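Local coordinates for purine nucleosidase, (IunH-1) (Sulfolobus solfataricus, PDB 3T8J), which belongs to the nucleoside hydrolase family of alpha/beta proteins and holds a sodium ion, at residues Gly149-Ile154 with Met184-Val189; Asp188-Tyr193 with Pro235-Ile240; Ala251-Lys256 with Ile291-Asn296; Glu255-Val260 with Val274-Ala279. One frame throughout, in Å; residues are numbered along the deposited sequence.

Overall arrangement
The four contacts run from the middle of the chain to near its end, around one mixed sheet and its flanking helices. Interaction 2 begins on the segment where interaction 1 ends; they share Asp-188 and Val-189 on helix 187-190, with centres 9 Å apart. Interactions 3 and 4 come later, both starting from strand 251-261, with centres 14 Å apart. Interaction 1 joins the loop after strand 141-147 to the end of strand 182-185 and the helix that follows it. Interactions 3 and 4 build the antiparallel edge of the same sheet. Strand 289-295 is the link, between strands 182-185 and 251-261. Interactions 1 and 4 touch the second subunit, so this edge also takes part in assembly.

Interaction 1. Residues Gly149-Ile154 with Met184-Val189; sequences GAVFGI and MIPWDV
The carboxylate of Asp-188 is the tight centre of this contact, gripped by three backbone N-H groups of the loop 149-154. CG sits between the backbone N and the carbonyl carbon (chi1 51°), which turns the carboxylate into the loop. OD1 takes the N-H of Val-151 on its syn lone pair, with N to OD1 2.9 Å. OD2 accepts twice, from Phe-152 N at 2.7 Å and from Ile-154 N at 3.2 Å. These two donors arrive from opposite faces of the carboxylate plane, the first on the syn side and the second on the anti side. Together the bonds fix the rotation of the carboxylate and hold the type I turn from Ala-150 to Gly-153. Ile-154 CB packs on Asp-188 CB at 3.7 Å. A fourth bond runs the other way, from Trp-187 N to Gly-149 O at 2.8 Å. Beside it, Val-151 CG1 rests on Pro-186 CG at 3.7 Å. The edge of the Trp-187 ring brings CD1 to 3.3 Å from Ile-154 O, a buried oxygen without a hydrogen-bond partner in the model. Phe-152 is the looser side, its ring leaving the turn with CD2 4.1 Å from Asp-188 OD2. There it packs on Phe-152 of the second subunit. The loop after strand 141-147 thus meets the end of the neighbouring parallel strand 182-185 and the helix that follows it, at the loop-bearing C-terminal rim typical of alpha/beta folds.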
loop_
_atom_site.group_PDB
_atom_site.type_symbol
_atom_site.label_atom_id
_atom_site.label_comp_id
_atom_site.label_asym_id
_atom_site.label_seq_id
_atom_site.Cartn_x
_atom_site.Cartn_y
_atom_site.Cartn_z
ATOM N N GLY A 149 -2.626 -1.029 -21.199
ATOM C CA GLY A 149 -2.635 0.193 -20.449
ATOM C C GLY A 149 -3.767 1.150 -20.747
ATOM O O GLY A 149 -4.535 0.988 -21.715
ATOM N N ALA A 150 -3.849 2.155 -19.890
ATOM C CA ALA A 150 -4.770 3.280 -20.032
ATOM C C ALA A 150 -4.005 4.516 -19.571
ATOM O O ALA A 150 -3.758 4.728 -18.382
ATOM C CB ALA A 150 -6.060 3.042 -19.226
ATOM N N VAL A 151 -3.571 5.300 -20.541
ATOM C CA VAL A 151 -2.626 6.390 -20.264
ATOM C C VAL A 151 -3.325 7.673 -19.881
ATOM O O VAL A 151 -2.660 8.665 -19.539
ATOM C CB VAL A 151 -1.643 6.579 -21.424
ATOM C CG1 VAL A 151 -0.846 5.274 -21.635
ATOM C CG2 VAL A 151 -2.375 6.976 -22.701
ATOM N N PHE A 152 -4.661 7.693 -19.941
ATOM C CA PHE A 152 -5.450 8.781 -19.368
ATOM C C PHE A 152 -6.359 8.238 -18.250
ATOM O O PHE A 152 -7.325 8.873 -17.838
ATOM C CB PHE A 152 -6.277 9.432 -20.469
ATOM C CG PHE A 152 -5.458 10.030 -21.570
ATOM C CD1 PHE A 152 -4.742 11.196 -21.355
ATOM C CD2 PHE A 152 -5.399 9.433 -22.823
ATOM C CE1 PHE A 152 -3.968 11.740 -22.379
ATOM C CE2 PHE A 152 -4.636 9.976 -23.839
ATOM C CZ PHE A 152 -3.931 11.111 -23.624
ATOM N N GLY A 153 -6.027 7.057 -17.742
ATOM C CA GLY A 153 -6.833 6.429 -16.700
ATOM C C GLY A 153 -8.274 6.119 -17.083
ATOM O O GLY A 153 -9.127 6.120 -16.201
ATOM N N ILE A 154 -8.561 5.903 -18.373
ATOM C CA ILE A 154 -9.895 5.514 -18.842
ATOM C C ILE A 154 -9.790 4.016 -19.121
ATOM O O ILE A 154 -9.404 3.595 -20.221
ATOM C CB ILE A 154 -10.356 6.285 -20.100
ATOM C CG1 ILE A 154 -10.391 7.796 -19.843
ATOM C CG2 ILE A 154 -11.721 5.750 -20.563
ATOM C CD1 ILE A 154 -11.177 8.226 -18.646
ATOM N N MET A 184 3.926 0.546 -27.158
ATOM C CA MET A 184 2.695 0.253 -26.395
ATOM C C MET A 184 1.511 0.997 -27.009
ATOM O O MET A 184 1.574 2.195 -27.265
ATOM C CB MET A 184 2.927 0.718 -24.950
ATOM C CG MET A 184 1.825 0.670 -24.047
ATOM S SD MET A 184 2.448 1.525 -22.539
ATOM C CE MET A 184 1.724 0.355 -21.586
ATOM N N ILE A 185 0.409 0.268 -27.206
ATOM C CA ILE A 185 -0.841 0.789 -27.731
ATOM C C ILE A 185 -1.889 0.715 -26.599
ATOM O O ILE A 185 -2.334 -0.377 -26.242
ATOM C CB ILE A 185 -1.319 -0.041 -28.959
ATOM C CG1 ILE A 185 -0.451 0.185 -30.226
ATOM C CG2 ILE A 185 -2.737 0.343 -29.381
ATOM C CD1 ILE A 185 1.050 -0.151 -30.118
ATOM N N PRO A 186 -2.301 1.866 -26.043
ATOM C CA PRO A 186 -3.244 1.863 -24.902
ATOM C C PRO A 186 -4.720 1.715 -25.285
ATOM O O PRO A 186 -5.139 2.164 -26.357
ATOM C CB PRO A 186 -3.022 3.241 -24.246
ATOM C CG PRO A 186 -1.859 3.842 -24.942
ATOM C CD PRO A 186 -1.734 3.214 -26.258
ATOM N N TRP A 187 -5.488 1.139 -24.364
ATOM C CA TRP A 187 -6.931 1.042 -24.507
ATOM C C TRP A 187 -7.593 2.390 -24.761
ATOM O O TRP A 187 -8.495 2.497 -25.618
ATOM C CB TRP A 187 -7.517 0.452 -23.230
ATOM C CG TRP A 187 -9.042 0.413 -23.213
ATOM C CD1 TRP A 187 -9.888 1.250 -22.531
ATOM C CD2 TRP A 187 -9.863 -0.497 -23.929
ATOM N NE1 TRP A 187 -11.205 0.912 -22.792
ATOM C CE2 TRP A 187 -11.209 -0.165 -23.639
ATOM C CE3 TRP A 187 -9.600 -1.580 -24.774
ATOM C CZ2 TRP A 187 -12.293 -0.883 -24.175
ATOM C CZ3 TRP A 187 -10.687 -2.282 -25.304
ATOM C CH2 TRP A 187 -11.999 -1.932 -24.990
ATOM N N ASP A 188 -7.198 3.416 -24.009
ATOM C CA ASP A 188 -7.872 4.708 -24.096
ATOM C C ASP A 188 -7.412 5.582 -25.260
ATOM O O ASP A 188 -7.852 6.732 -25.398
ATOM C CB ASP A 188 -7.925 5.443 -22.749
ATOM C CG ASP A 188 -6.592 5.547 -22.047
ATOM O OD1 ASP A 188 -5.529 5.185 -22.632
ATOM O OD2 ASP A 188 -6.621 6.023 -20.867
ATOM N N VAL A 189 -6.569 4.996 -26.117
ATOM C CA VAL A 189 -6.293 5.513 -27.445
ATOM C C VAL A 189 -7.158 4.753 -28.473
ATOM O O VAL A 189 -7.854 5.370 -29.280
ATOM C CB VAL A 189 -4.782 5.408 -27.762
ATOM C CG1 VAL A 189 -4.507 5.630 -29.261
ATOM C CG2 VAL A 189 -4.001 6.379 -26.875
#

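Interaction 2. Residues Asp188-Tyr193 with Pro235-Ile240; sequences DVIINY and PHPDAI
The backbones approach most closely at Ile-190 and Pro-237, with CA atoms 5.8 Å apart, and a water rather than a direct bond ties them together. This water gives its protons to Ile-190 O and Tyr-193 O, the ends of a type I turn, and accepts from His-236 N at 2.9 Å. Ile-190 supplies most of the apolar contact. Its CG1 lies between the backbone N and the carbonyl carbon (chi1 67°), and this sends CD1 in among the prolines. CD1 meets Pro-235 CB at 3.6 Å and Pro-237 CB at 3.8 Å. The other side of the branch faces Ile-240, whose CD1 lies 3.9 Å from Ile-190 CB and 4.0 Å from Ile-190 CG2. Tyr-193 adds a looser touch, its CB 4.4 Å from Ile-240 CD1. The imidazole of His-236 is held by Asp-13 and Tyr-214. His-236 is also the N-cap residue of helix 237-246, so the water is bound just where that helix starts. Around the contact, Tyr-221 of helix 209-227 packs on both prolines, Phe-300 of helix 297-308 packs on Ile-240, and the Tyr-193 hydroxyl reaches Ile-295 N on strand 289-295.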
loop_
_atom_site.group_PDB
_atom_site.type_symbol
_atom_site.label_atom_id
_atom_site.label_comp_id
_atom_site.label_asym_id
_atom_site.label_seq_id
_atom_site.Cartn_x
_atom_site.Cartn_y
_atom_site.Cartn_z
ATOM N N ASP A 188 -7.198 3.416 -24.009
ATOM C CA ASP A 188 -7.872 4.708 -24.096
ATOM C C ASP A 188 -7.412 5.582 -25.260
ATOM O O ASP A 188 -7.852 6.732 -25.398
ATOM C CB ASP A 188 -7.925 5.443 -22.749
ATOM C CG ASP A 188 -6.592 5.547 -22.047
ATOM O OD1 ASP A 188 -5.529 5.185 -22.632
ATOM O OD2 ASP A 188 -6.621 6.023 -20.867
ATOM N N VAL A 189 -6.569 4.996 -26.117
ATOM C CA VAL A 189 -6.293 5.513 -27.445
ATOM C C VAL A 189 -7.158 4.753 -28.473
ATOM O O VAL A 189 -7.854 5.370 -29.280
ATOM C CB VAL A 189 -4.782 5.408 -27.762
ATOM C CG1 VAL A 189 -4.507 5.630 -29.261
ATOM C CG2 VAL A 189 -4.001 6.379 -26.875
ATOM N N ILE A 190 -7.133 3.428 -28.438
ATOM C CA ILE A 190 -7.829 2.652 -29.477
ATOM C C ILE A 190 -9.357 2.852 -29.439
ATOM O O ILE A 190 -9.982 2.747 -30.495
ATOM C CB ILE A 190 -7.452 1.143 -29.493
ATOM C CG1 ILE A 190 -7.939 0.432 -28.253
ATOM C CG2 ILE A 190 -5.956 0.950 -29.689
ATOM C CD1 ILE A 190 -9.338 -0.202 -28.471
ATOM N N ILE A 191 -9.937 3.194 -28.278
ATOM C CA ILE A 191 -11.396 3.417 -28.207
ATOM C C ILE A 191 -11.858 4.652 -28.967
ATOM O O ILE A 191 -13.051 4.826 -29.183
ATOM C CB ILE A 191 -11.968 3.465 -26.748
ATOM C CG1 ILE A 191 -11.356 4.615 -25.939
ATOM C CG2 ILE A 191 -11.790 2.101 -26.075
ATOM C CD1 ILE A 191 -11.870 4.694 -24.483
ATOM N N ASN A 192 -10.924 5.510 -29.388
ATOM C CA ASN A 192 -11.263 6.641 -30.264
ATOM C C ASN A 192 -11.538 6.250 -31.724
ATOM O O ASN A 192 -11.950 7.098 -32.523
ATOM C CB ASN A 192 -10.130 7.685 -30.238
ATOM C CG ASN A 192 -9.899 8.272 -28.856
ATOM O OD1 ASN A 192 -10.826 8.386 -28.050
ATOM N ND2 ASN A 192 -8.656 8.672 -28.585
ATOM N N TYR A 193 -11.322 4.976 -32.067
ATOM C CA TYR A 193 -11.370 4.490 -33.445
ATOM C C TYR A 193 -12.240 3.236 -33.585
ATOM O O TYR A 193 -11.782 2.228 -34.129
ATOM C CB TYR A 193 -9.946 4.203 -33.931
ATOM C CG TYR A 193 -9.001 5.368 -33.731
ATOM C CD1 TYR A 193 -9.005 6.459 -34.611
ATOM C CD2 TYR A 193 -8.116 5.401 -32.662
ATOM C CE1 TYR A 193 -8.137 7.540 -34.434
ATOM C CE2 TYR A 193 -7.240 6.496 -32.478
ATOM C CZ TYR A 193 -7.273 7.556 -33.363
ATOM O OH TYR A 193 -6.411 8.627 -33.204
ATOM N N PRO A 235 -14.505 -1.864 -30.600
ATOM C CA PRO A 235 -13.104 -1.511 -30.790
ATOM C C PRO A 235 -12.262 -2.678 -31.320
ATOM O O PRO A 235 -12.702 -3.828 -31.295
ATOM C CB PRO A 235 -12.676 -1.144 -29.382
ATOM C CG PRO A 235 -13.420 -2.100 -28.523
ATOM C CD PRO A 235 -14.762 -2.287 -29.205
ATOM N N HIS A 236 -11.040 -2.359 -31.768
ATOM C CA HIS A 236 -10.071 -3.337 -32.285
ATOM C C HIS A 236 -8.720 -3.155 -31.561
ATOM O O HIS A 236 -7.716 -2.778 -32.176
ATOM C CB HIS A 236 -9.886 -3.138 -33.797
ATOM C CG HIS A 236 -10.838 -3.920 -34.655
ATOM N ND1 HIS A 236 -10.961 -5.293 -34.578
ATOM C CD2 HIS A 236 -11.647 -3.530 -35.676
ATOM C CE1 HIS A 236 -11.828 -5.710 -35.486
ATOM N NE2 HIS A 236 -12.263 -4.660 -36.165
ATOM N N PRO A 237 -8.686 -3.419 -30.245
ATOM C CA PRO A 237 -7.449 -3.172 -29.506
ATOM C C PRO A 237 -6.254 -3.947 -30.059
ATOM O O PRO A 237 -5.160 -3.374 -30.274
ATOM C CB PRO A 237 -7.796 -3.601 -28.064
ATOM C CG PRO A 237 -8.946 -4.536 -28.204
ATOM C CD PRO A 237 -9.729 -4.032 -29.403
ATOM N N ASP A 238 -6.421 -5.246 -30.265
ATOM C CA ASP A 238 -5.322 -6.101 -30.732
ATOM C C ASP A 238 -5.049 -5.937 -32.224
ATOM O O ASP A 238 -3.890 -5.909 -32.645
ATOM C CB ASP A 238 -5.632 -7.564 -30.385
ATOM C CG ASP A 238 -5.968 -7.741 -28.926
ATOM O OD1 ASP A 238 -5.409 -7.014 -28.067
ATOM O OD2 ASP A 238 -6.821 -8.601 -28.599
ATOM N N ALA A 239 -6.100 -5.794 -33.023
ATOM C CA ALA A 239 -5.915 -5.662 -34.457
ATOM C C ALA A 239 -5.234 -4.343 -34.836
ATOM O O ALA A 239 -4.444 -4.306 -35.778
ATOM C CB ALA A 239 -7.272 -5.838 -35.193
ATOM N N ILE A 240 -5.509 -3.271 -34.089
ATOM C CA ILE A 240 -4.781 -2.014 -34.276
ATOM C C ILE A 240 -3.303 -2.168 -33.911
ATOM O O ILE A 240 -2.417 -1.695 -34.654
ATOM C CB ILE A 240 -5.440 -0.850 -33.505
ATOM C CG1 ILE A 240 -6.741 -0.429 -34.179
ATOM C CG2 ILE A 240 -4.489 0.370 -33.443
ATOM C CD1 ILE A 240 -7.617 0.553 -33.337
HETATM O O HOH W 1 -10.857 0.532 -32.036
#

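Interaction 3. Residues Ala251-Lys256 with Ile291-Asn296; sequences ATRREK and IVYEIN
Arg-253 and Glu-294 face each other as a hydrogen-bonded pair in an antiparallel ladder with two beta bulges. One bulge lets Glu-294 O accept from two successive N-H groups, Thr-252 N at 2.9 Å and, weakly, Arg-253 N. At the other, Tyr-293 is the extra residue, and its N-H bonds to Arg-253 O. Regular pairing resumes with Arg-254 opposite Val-292, a non-hydrogen-bonded pair, and then Glu-255 and Ile-291 exchange two backbone bonds. The side chain of Arg-253 leaves the sheet with CG anti to the backbone N (chi1 -168°). Its CB lies 3.9 Å from Glu-294 CB. CD then passes Glu-294 OE2 at 3.2 Å. NE donates to Glu-255 OE2 at 3.1 Å, in the guanidinium plane and on the anti lone pair of the oxygen. The guanidinium lies flat on Tyr-293, with planes 17° apart and centres 4.5 Å apart. NH1 is over Tyr-293 CB, and NH2 stands over the rim of the ring. NH1 also makes a long salt bridge to Glu-294 OE2. The cation is thus stacked on a ring between two acids, which would probably stabilise its charge. Glu-255 packs against the same tyrosine with its methylene carbons. On the opposite face of the sheet, Ala-251 CB meets Val-292 CG1 at 3.9 Å.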
loop_
_atom_site.group_PDB
_atom_site.type_symbol
_atom_site.label_atom_id
_atom_site.label_comp_id
_atom_site.label_asym_id
_atom_site.label_seq_id
_atom_site.Cartn_x
_atom_site.Cartn_y
_atom_site.Cartn_z
ATOM N N ALA A 251 0.431 4.384 -37.070
ATOM C CA ALA A 251 0.575 5.278 -35.910
ATOM C C ALA A 251 0.972 6.684 -36.373
ATOM O O ALA A 251 1.945 6.865 -37.129
ATOM C CB ALA A 251 1.596 4.726 -34.902
ATOM N N THR A 252 0.198 7.677 -35.963
ATOM C CA THR A 252 0.432 9.059 -36.398
ATOM C C THR A 252 0.985 10.000 -35.310
ATOM O O THR A 252 1.419 11.118 -35.622
ATOM C CB THR A 252 -0.842 9.653 -37.010
ATOM O OG1 THR A 252 -1.916 9.484 -36.085
ATOM C CG2 THR A 252 -1.205 8.934 -38.301
ATOM N N ARG A 253 0.977 9.565 -34.055
ATOM C CA ARG A 253 1.660 10.276 -32.980
ATOM C C ARG A 253 2.226 9.266 -31.970
ATOM O O ARG A 253 1.516 8.369 -31.534
ATOM C CB ARG A 253 0.701 11.220 -32.268
ATOM C CG ARG A 253 1.381 12.194 -31.341
ATOM C CD ARG A 253 0.357 13.085 -30.604
ATOM N NE ARG A 253 0.862 13.241 -29.264
ATOM C CZ ARG A 253 0.169 13.250 -28.135
ATOM N NH1 ARG A 253 -1.164 13.135 -28.085
ATOM N NH2 ARG A 253 0.855 13.391 -27.016
ATOM N N ARG A 254 3.510 9.400 -31.640
ATOM C CA ARG A 254 4.181 8.551 -30.647
ATOM C C ARG A 254 5.010 9.421 -29.696
ATOM O O ARG A 254 5.534 10.458 -30.117
ATOM C CB ARG A 254 5.120 7.545 -31.332
ATOM C CG ARG A 254 4.470 6.669 -32.404
ATOM C CD ARG A 254 5.328 5.448 -32.691
ATOM N NE ARG A 254 5.088 4.851 -33.997
ATOM C CZ ARG A 254 5.640 3.709 -34.419
ATOM N NH1 ARG A 254 6.483 3.022 -33.638
ATOM N NH2 ARG A 254 5.367 3.263 -35.637
ATOM N N GLU A 255 5.141 8.998 -28.441
ATOM C CA GLU A 255 6.000 9.670 -27.456
ATOM C C GLU A 255 6.769 8.633 -26.665
ATOM O O GLU A 255 6.195 7.648 -26.216
ATOM C CB GLU A 255 5.162 10.455 -26.437
ATOM C CG GLU A 255 4.106 11.396 -27.028
ATOM C CD GLU A 255 4.678 12.621 -27.712
ATOM O OE1 GLU A 255 5.899 12.918 -27.580
ATOM O OE2 GLU A 255 3.889 13.315 -28.402
ATOM N N LYS A 256 8.052 8.851 -26.437
ATOM C CA LYS A 256 8.799 7.978 -25.550
ATOM C C LYS A 256 8.692 8.523 -24.129
ATOM O O LYS A 256 9.089 9.662 -23.854
ATOM C CB LYS A 256 10.263 7.899 -25.984
ATOM C CG LYS A 256 10.450 7.136 -27.286
ATOM C CD LYS A 256 11.933 6.893 -27.607
ATOM C CE LYS A 256 12.094 6.007 -28.832
ATOM N NZ LYS A 256 13.544 5.795 -29.190
ATOM N N ILE A 291 4.970 5.135 -26.684
ATOM C CA ILE A 291 3.513 5.025 -26.575
ATOM C C ILE A 291 2.850 5.635 -27.812
ATOM O O ILE A 291 3.184 6.739 -28.232
ATOM C CB ILE A 291 2.997 5.730 -25.293
ATOM C CG1 ILE A 291 3.750 5.214 -24.060
ATOM C CG2 ILE A 291 1.459 5.617 -25.195
ATOM C CD1 ILE A 291 3.292 5.868 -22.701
ATOM N N VAL A 292 1.888 4.909 -28.398
ATOM C CA VAL A 292 1.111 5.408 -29.530
ATOM C C VAL A 292 -0.097 6.182 -29.010
ATOM O O VAL A 292 -0.897 5.646 -28.235
ATOM C CB VAL A 292 0.649 4.250 -30.439
ATOM C CG1 VAL A 292 -0.306 4.748 -31.538
ATOM C CG2 VAL A 292 1.880 3.526 -31.031
ATOM N N TYR A 293 -0.221 7.444 -29.414
ATOM C CA TYR A 293 -1.302 8.315 -28.950
ATOM C C TYR A 293 -2.369 8.594 -30.012
ATOM O O TYR A 293 -3.473 9.007 -29.661
ATOM C CB TYR A 293 -0.726 9.642 -28.406
ATOM C CG TYR A 293 -0.176 9.537 -26.992
ATOM C CD1 TYR A 293 1.168 9.250 -26.729
ATOM C CD2 TYR A 293 -1.016 9.699 -25.896
ATOM C CE1 TYR A 293 1.640 9.163 -25.402
ATOM C CE2 TYR A 293 -0.547 9.609 -24.581
ATOM C CZ TYR A 293 0.783 9.319 -24.341
ATOM O OH TYR A 293 1.215 9.225 -23.014
ATOM N N GLU A 294 -2.054 8.385 -31.294
ATOM C CA GLU A 294 -2.998 8.596 -32.400
ATOM C C GLU A 294 -2.705 7.624 -33.559
ATOM O O GLU A 294 -1.549 7.199 -33.739
ATOM C CB GLU A 294 -2.921 10.049 -32.926
ATOM C CG GLU A 294 -3.196 11.165 -31.899
ATOM C CD GLU A 294 -3.037 12.574 -32.483
ATOM O OE1 GLU A 294 -3.269 12.774 -33.699
ATOM O OE2 GLU A 294 -2.672 13.482 -31.705
ATOM N N ILE A 295 -3.748 7.284 -34.321
ATOM C CA ILE A 295 -3.631 6.468 -35.536
ATOM C C ILE A 295 -4.385 7.129 -36.703
ATOM O O ILE A 295 -5.186 8.045 -36.510
ATOM C CB ILE A 295 -4.130 4.992 -35.362
ATOM C CG1 ILE A 295 -5.655 4.893 -35.381
ATOM C CG2 ILE A 295 -3.578 4.358 -34.067
ATOM C CD1 ILE A 295 -6.160 3.506 -35.592
ATOM N N ASN A 296 -4.077 6.651 -37.902
ATOM C CA ASN A 296 -4.824 6.964 -39.117
ATOM C C ASN A 296 -5.910 5.905 -39.295
ATOM O O ASN A 296 -5.620 4.772 -39.689
ATOM C CB ASN A 296 -3.863 6.990 -40.320
ATOM C CG ASN A 296 -4.541 7.445 -41.608
ATOM O OD1 ASN A 296 -5.676 7.068 -41.904
ATOM N ND2 ASN A 296 -3.837 8.261 -42.387
#

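Interaction 4. Residues Glu255-Val260 with Val274-Ala279; sequences EKRFVV and VDRFDA
The beta hairpin of strands 251-261 and 272-275 forms one edge of the sheet within this chain, and here its second strand turns off into a loop. Phe-258 and Asp-275 are a hydrogen-bonded pair. Asp-275 N gives a firm bond to Phe-258 O at 2.8 Å, while the return bond from Phe-258 N to Asp-275 O is weak. Next to them Val-259 and Val-274 meet through their CG2 atoms at 4.2 Å. Asp-275 then closes an Asx turn, its OD1 accepting from Phe-277 N, while OD2 binds Ser-282 and Trp-283. The turn brings the Phe-277 ring back over the strand. CE1 lies 4.1 Å from Phe-258 CB, and the ring turns its edge to Lys-256 O, with CE2 3.5 Å from it. Arg-257 runs extended across Val-274, with CB 3.7 Å from Val-274 CG1. Its guanidinium is sandwiched, Arg-276 CG over one face and Glu-255 CG over the other. A water accepts from Arg-257 NE at 2.9 Å and donates to Arg-276 O. The two guanidinium planes stand 85° apart. Arg-276 turns away at chi3 (-63°) to a salt bridge with Asp-278 and to Pro-159 O of the second subunit. Arg-257 thus meets the alkyl part of Arg-276, so the positive groups are near but not in contact. Arg-257 NH1 has a weak hydrogen bond to Tyr-293 OH, and Asp-278, bridged to Arg-276, would probably ease the repulsion.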
loop_
_atom_site.group_PDB
_atom_site.type_symbol
_atom_site.label_atom_id
_atom_site.label_comp_id
_atom_site.label_asym_id
_atom_site.label_seq_id
_atom_site.Cartn_x
_atom_site.Cartn_y
_atom_site.Cartn_z
ATOM N N GLU A 255 5.141 8.998 -28.441
ATOM C CA GLU A 255 6.000 9.670 -27.456
ATOM C C GLU A 255 6.769 8.633 -26.665
ATOM O O GLU A 255 6.195 7.648 -26.216
ATOM C CB GLU A 255 5.162 10.455 -26.437
ATOM C CG GLU A 255 4.106 11.396 -27.028
ATOM C CD GLU A 255 4.678 12.621 -27.712
ATOM O OE1 GLU A 255 5.899 12.918 -27.580
ATOM O OE2 GLU A 255 3.889 13.315 -28.402
ATOM N N LYS A 256 8.052 8.851 -26.437
ATOM C CA LYS A 256 8.799 7.978 -25.550
ATOM C C LYS A 256 8.692 8.523 -24.129
ATOM O O LYS A 256 9.089 9.662 -23.854
ATOM C CB LYS A 256 10.263 7.899 -25.984
ATOM C CG LYS A 256 10.450 7.136 -27.286
ATOM C CD LYS A 256 11.933 6.893 -27.607
ATOM C CE LYS A 256 12.094 6.007 -28.832
ATOM N NZ LYS A 256 13.544 5.795 -29.190
ATOM N N ARG A 257 8.165 7.701 -23.224
ATOM C CA ARG A 257 7.877 8.135 -21.862
ATOM C C ARG A 257 8.275 7.080 -20.843
ATOM O O ARG A 257 8.657 5.970 -21.230
ATOM C CB ARG A 257 6.392 8.525 -21.779
ATOM C CG ARG A 257 6.223 9.952 -22.346
ATOM C CD ARG A 257 4.824 10.434 -22.501
ATOM N NE ARG A 257 4.797 11.777 -23.060
ATOM C CZ ARG A 257 3.685 12.447 -23.387
ATOM N NH1 ARG A 257 2.482 11.905 -23.223
ATOM N NH2 ARG A 257 3.784 13.682 -23.865
ATOM N N PHE A 258 8.204 7.423 -19.554
ATOM C CA PHE A 258 8.522 6.506 -18.475
ATOM C C PHE A 258 7.208 5.993 -17.855
ATOM O O PHE A 258 6.420 6.793 -17.313
ATOM C CB PHE A 258 9.407 7.166 -17.401
ATOM C CG PHE A 258 9.681 6.282 -16.211
ATOM C CD1 PHE A 258 10.412 5.120 -16.350
ATOM C CD2 PHE A 258 9.235 6.640 -14.946
ATOM C CE1 PHE A 258 10.665 4.307 -15.261
ATOM C CE2 PHE A 258 9.487 5.837 -13.859
ATOM C CZ PHE A 258 10.190 4.669 -14.014
ATOM N N VAL A 259 6.985 4.687 -17.983
ATOM C CA VAL A 259 5.728 4.030 -17.530
ATOM C C VAL A 259 6.010 3.213 -16.270
ATOM O O VAL A 259 6.918 2.369 -16.264
ATOM C CB VAL A 259 5.185 3.094 -18.597
ATOM C CG1 VAL A 259 3.869 2.433 -18.087
ATOM C CG2 VAL A 259 4.935 3.832 -19.929
ATOM N N VAL A 260 5.221 3.464 -15.208
ATOM C CA VAL A 260 5.272 2.693 -13.979
ATOM C C VAL A 260 3.994 1.845 -13.916
ATOM O O VAL A 260 2.934 2.380 -14.228
ATOM C CB VAL A 260 5.328 3.573 -12.756
ATOM C CG1 VAL A 260 5.289 2.739 -11.474
ATOM C CG2 VAL A 260 6.656 4.393 -12.769
ATOM N N VAL A 274 2.126 7.300 -16.249
ATOM C CA VAL A 274 3.050 7.775 -17.297
ATOM C C VAL A 274 3.662 9.144 -16.952
ATOM O O VAL A 274 2.944 10.140 -16.794
ATOM C CB VAL A 274 2.345 7.847 -18.639
ATOM C CG1 VAL A 274 3.306 8.329 -19.725
ATOM C CG2 VAL A 274 1.767 6.459 -19.039
ATOM N N ASP A 275 4.993 9.174 -16.807
ATOM C CA ASP A 275 5.754 10.407 -16.624
ATOM C C ASP A 275 6.058 10.966 -18.009
ATOM O O ASP A 275 6.731 10.305 -18.818
ATOM C CB ASP A 275 7.016 10.102 -15.813
ATOM C CG ASP A 275 7.768 11.358 -15.355
ATOM O OD1 ASP A 275 7.469 12.460 -15.846
ATOM O OD2 ASP A 275 8.586 11.218 -14.406
ATOM N N ARG A 276 5.575 12.182 -18.264
ATOM C CA ARG A 276 5.745 12.897 -19.529
ATOM C C ARG A 276 6.905 13.905 -19.445
ATOM O O ARG A 276 7.164 14.650 -20.418
ATOM C CB ARG A 276 4.450 13.644 -19.896
ATOM C CG ARG A 276 3.139 12.843 -19.747
ATOM C CD ARG A 276 1.910 13.752 -19.917
ATOM N NE ARG A 276 1.877 14.764 -18.867
ATOM C CZ ARG A 276 1.455 14.564 -17.621
ATOM N NH1 ARG A 276 0.944 13.397 -17.256
ATOM N NH2 ARG A 276 1.564 15.570 -16.747
ATOM N N PHE A 277 7.574 13.968 -18.282
ATOM C CA PHE A 277 8.697 14.891 -18.017
ATOM C C PHE A 277 8.268 16.371 -18.025
ATOM O O PHE A 277 9.094 17.261 -18.266
ATOM C CB PHE A 277 9.861 14.634 -19.013
ATOM C CG PHE A 277 10.077 13.161 -19.345
ATOM C CD1 PHE A 277 10.370 12.239 -18.346
ATOM C CD2 PHE A 277 9.970 12.697 -20.645
ATOM C CE1 PHE A 277 10.590 10.904 -18.628
ATOM C CE2 PHE A 277 10.182 11.343 -20.934
ATOM C CZ PHE A 277 10.493 10.450 -19.922
ATOM N N ASP A 278 6.989 16.631 -17.755
ATOM C CA ASP A 278 6.402 17.981 -17.779
ATOM C C ASP A 278 5.760 18.396 -16.448
ATOM O O ASP A 278 5.021 19.377 -16.387
ATOM C CB ASP A 278 5.347 18.095 -18.895
ATOM C CG ASP A 278 4.113 17.253 -18.645
ATOM O OD1 ASP A 278 3.991 16.617 -17.563
ATOM O OD2 ASP A 278 3.220 17.256 -19.527
ATOM N N ALA A 279 5.997 17.648 -15.381
ATOM C CA ALA A 279 5.430 18.008 -14.082
ATOM C C ALA A 279 6.465 18.635 -13.159
ATOM O O ALA A 279 7.664 18.732 -13.518
ATOM C CB ALA A 279 4.769 16.766 -13.435
HETATM O O HOH W 2 6.984 13.654 -22.906
#